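Local atomic coordinates of isochorismatase family protein family (Burkholderia thailandensis, PDB entry 3TXY), a protein that is of unknown function but belongs to the isochorismatase family of cysteine hydrolases and is therefore probably a hydrolase. Residues Q169-L173 / T174-P178. Residues are numbered along the deposited sequence; the frame is centred on the assembly and turned at random.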
ATOM      1  N   GLN A 169     -15.150   3.645  -1.152  1.00 12.84           N
ATOM      2  CA  GLN A 169     -14.799   4.419  -2.339  1.00 12.49           C
ATOM      3  C   GLN A 169     -14.410   5.827  -1.945  1.00 12.56           C
ATOM      4  O   GLN A 169     -13.350   6.322  -2.324  1.00 12.15           O
ATOM      5  CB  GLN A 169     -15.960   4.476  -3.308  1.00 12.82           C
ATOM      6  CG  GLN A 169     -15.653   5.255  -4.590  1.00 12.78           C
ATOM      7  CD  GLN A 169     -14.941   4.418  -5.645  1.00 12.51           C
ATOM      8  OE1 GLN A 169     -14.423   3.340  -5.350  1.00 12.24           O
ATOM      9  NE2 GLN A 169     -14.959   4.901  -6.900  1.00 12.55           N
ATOM     10  N   THR A 170     -15.278   6.468  -1.175  1.00 12.99           N
ATOM     11  CA  THR A 170     -15.046   7.839  -0.765  1.00 13.32           C
ATOM     12  C   THR A 170     -13.787   7.993   0.061  1.00 13.29           C
ATOM     13  O   THR A 170     -13.033   8.936  -0.153  1.00 13.36           O
ATOM     14  CB  THR A 170     -16.270   8.421  -0.029  1.00 13.92           C
ATOM     15  OG1 THR A 170     -17.345   8.499  -0.975  1.00 14.06           O
ATOM     16  CG2 THR A 170     -15.956   9.835   0.518  1.00 14.33           C
ATOM     17  N   PHE A 171     -13.554   7.071   0.988  1.00 13.29           N
ATOM     18  CA  PHE A 171     -12.342   7.119   1.794  1.00 13.41           C
ATOM     19  C   PHE A 171     -11.084   7.102   0.922  1.00 13.02           C
ATOM     20  O   PHE A 171     -10.218   7.933   1.081  1.00 13.09           O
ATOM     21  CB  PHE A 171     -12.282   5.972   2.797  1.00 13.59           C
ATOM     22  CG  PHE A 171     -11.154   6.115   3.749  1.00 13.98           C
ATOM     23  CD1 PHE A 171      -9.916   5.552   3.475  1.00 13.79           C
ATOM     24  CD2 PHE A 171     -11.305   6.891   4.889  1.00 14.61           C
ATOM     25  CE1 PHE A 171      -8.863   5.732   4.356  1.00 14.12           C
ATOM     26  CE2 PHE A 171     -10.253   7.066   5.775  1.00 15.14           C
ATOM     27  CZ  PHE A 171      -9.032   6.489   5.499  1.00 14.61           C
ATOM     28  N   ALA A 172     -10.987   6.146  -0.002  1.00 12.58           N
ATOM     29  CA  ALA A 172      -9.818   6.068  -0.881  1.00 12.21           C
ATOM     30  C   ALA A 172      -9.698   7.335  -1.737  1.00 12.34           C
ATOM     31  O   ALA A 172      -8.636   7.924  -1.838  1.00 12.27           O
ATOM     32  CB  ALA A 172      -9.904   4.828  -1.781  1.00 11.52           C
ATOM     33  N   LEU A 173     -10.797   7.767  -2.357  1.00 12.77           N
ATOM     34  CA  LEU A 173     -10.729   8.876  -3.308  1.00 13.05           C
ATOM     35  C   LEU A 173     -10.478  10.228  -2.666  1.00 13.50           C
ATOM     36  O   LEU A 173      -9.924  11.120  -3.307  1.00 13.27           O
ATOM     37  CB  LEU A 173     -12.004   8.954  -4.166  1.00 13.59           C
ATOM     38  CG  LEU A 173     -12.285   7.825  -5.159  1.00 13.68           C
ATOM     39  CD1 LEU A 173     -13.509   8.178  -6.000  1.00 14.48           C
ATOM     40  CD2 LEU A 173     -11.095   7.520  -6.052  1.00 13.87           C
ATOM     41  N   THR A 174     -10.891  10.390  -1.411  1.00 14.00           N
ATOM     42  CA  THR A 174     -10.768  11.674  -0.730  1.00 14.67           C
ATOM     43  C   THR A 174      -9.661  11.707   0.338  1.00 14.78           C
ATOM     44  O   THR A 174      -9.049  12.775   0.550  1.00 15.18           O
ATOM     45  CB  THR A 174     -12.110  12.109  -0.110  1.00 15.23           C
ATOM     46  OG1 THR A 174     -12.455  11.237   0.987  1.00 15.39           O
ATOM     47  CG2 THR A 174     -13.211  12.088  -1.166  1.00 15.28           C
ATOM     48  N   GLN A 175      -9.378  10.569   0.976  1.00 14.61           N
ATOM     49  CA  GLN A 175      -8.439  10.554   2.112  1.00 15.00           C
ATOM     50  C   GLN A 175      -7.036  10.023   1.759  1.00 13.87           C
ATOM     51  O   GLN A 175      -6.080  10.366   2.442  1.00 13.82           O
ATOM     52  CB  GLN A 175      -8.995   9.753   3.299  1.00 16.20           C
ATOM     53  CG  GLN A 175     -10.338  10.227   3.829  1.00 17.45           C
ATOM     54  CD  GLN A 175     -10.302  11.620   4.411  1.00 18.97           C
ATOM     55  OE1 GLN A 175      -9.443  11.948   5.241  1.00 20.43           O
ATOM     56  NE2 GLN A 175     -11.255  12.451   3.999  1.00 20.21           N
ATOM     57  N   ILE A 176      -6.928   9.193   0.724  1.00 12.53           N
ATOM     58  CA  ILE A 176      -5.660   8.566   0.363  1.00 11.76           C
ATOM     59  C   ILE A 176      -5.133   9.022  -0.974  1.00 11.18           C
ATOM     60  O   ILE A 176      -4.045   9.515  -1.055  1.00 11.19           O
ATOM     61  CB  ILE A 176      -5.741   7.020   0.315  1.00 11.21           C
ATOM     62  CG1 ILE A 176      -6.305   6.452   1.623  1.00 11.44           C
ATOM     63  CG2 ILE A 176      -4.353   6.445   0.029  1.00 10.85           C
ATOM     64  CD1 ILE A 176      -5.480   6.763   2.861  1.00 11.84           C
ATOM     65  N   PHE A 177      -5.892   8.811  -2.038  1.00 10.94           N
ATOM     66  CA  PHE A 177      -5.375   9.039  -3.378  1.00 10.77           C
ATOM     67  C   PHE A 177      -4.910  10.480  -3.646  1.00 10.98           C
ATOM     68  O   PHE A 177      -3.906  10.665  -4.328  1.00 10.68           O
ATOM     69  CB  PHE A 177      -6.380   8.602  -4.426  1.00 10.79           C
ATOM     70  CG  PHE A 177      -6.639   7.116  -4.455  1.00 10.68           C
ATOM     71  CD1 PHE A 177      -5.755   6.201  -3.885  1.00 10.60           C
ATOM     72  CD2 PHE A 177      -7.753   6.634  -5.120  1.00 10.74           C
ATOM     73  CE1 PHE A 177      -6.015   4.841  -3.952  1.00 10.69           C
ATOM     74  CE2 PHE A 177      -8.014   5.286  -5.184  1.00 10.79           C
ATOM     75  CZ  PHE A 177      -7.147   4.382  -4.608  1.00 10.78           C
ATOM     76  N   PRO A 178      -5.637  11.493  -3.128  1.00 11.39           N
ATOM     77  CA  PRO A 178      -5.162  12.876  -3.340  1.00 11.95           C
ATOM     78  C   PRO A 178      -3.770  13.142  -2.766  1.00 12.15           C
ATOM     79  O   PRO A 178      -3.110  14.085  -3.204  1.00 12.58           O
ATOM     80  CB  PRO A 178      -6.224  13.730  -2.628  1.00 12.38           C
ATOM     81  CG  PRO A 178      -7.440  12.880  -2.610  1.00 12.24           C
ATOM     82  CD  PRO A 178      -6.920  11.480  -2.404  1.00 11.64           C
TER
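Within helix 166-180, T170 to L173 meet T174 to P178 in a local, turn-to-turn contact at a point where the helix widens and then kinks. T170 O accepts two hydrogen bonds, from T174 N at 2.9 Å and from T174 OG1 at 2.6 Å, on opposite faces of its carbonyl plane. With OG1 between its own N and carbonyl carbon (chi1 68°), threonine can fold its hydroxyl back onto the preceding turn. F171 O takes Q175 N in the ordinary i to i+4 pattern, but A172 O receives a nearly straight bond (175°) from F177 N, at 2.9 Å, and just a weak one from I176 N: a pi-type turn. P178 suits the kink, having no N-H to offer the turn before; its ring packs against L173 O, CG 3.1 Å from that oxygen.

F171 CG, anti to the backbone N (chi1 -172°), carries the ring along the helix to Q175, whose aliphatic CB and CG offer C-H groups to its flat face (CB 3.9 Å from the centroid), while I176 approaches obliquely. An aromatic suits this partly exposed place because the ring also stacks on F171 of the second subunit. On the inner side, small A172 sets CB over a face of the F177 ring, and L173 CD2 meets that ring's edge, 3.6 Å from F177 CD2.

A172 and I176 pack on helix 136-149, and apolar L173 and F177 on strands 153-162 and 182-184, which this helix links as a beta-alpha-beta crossover.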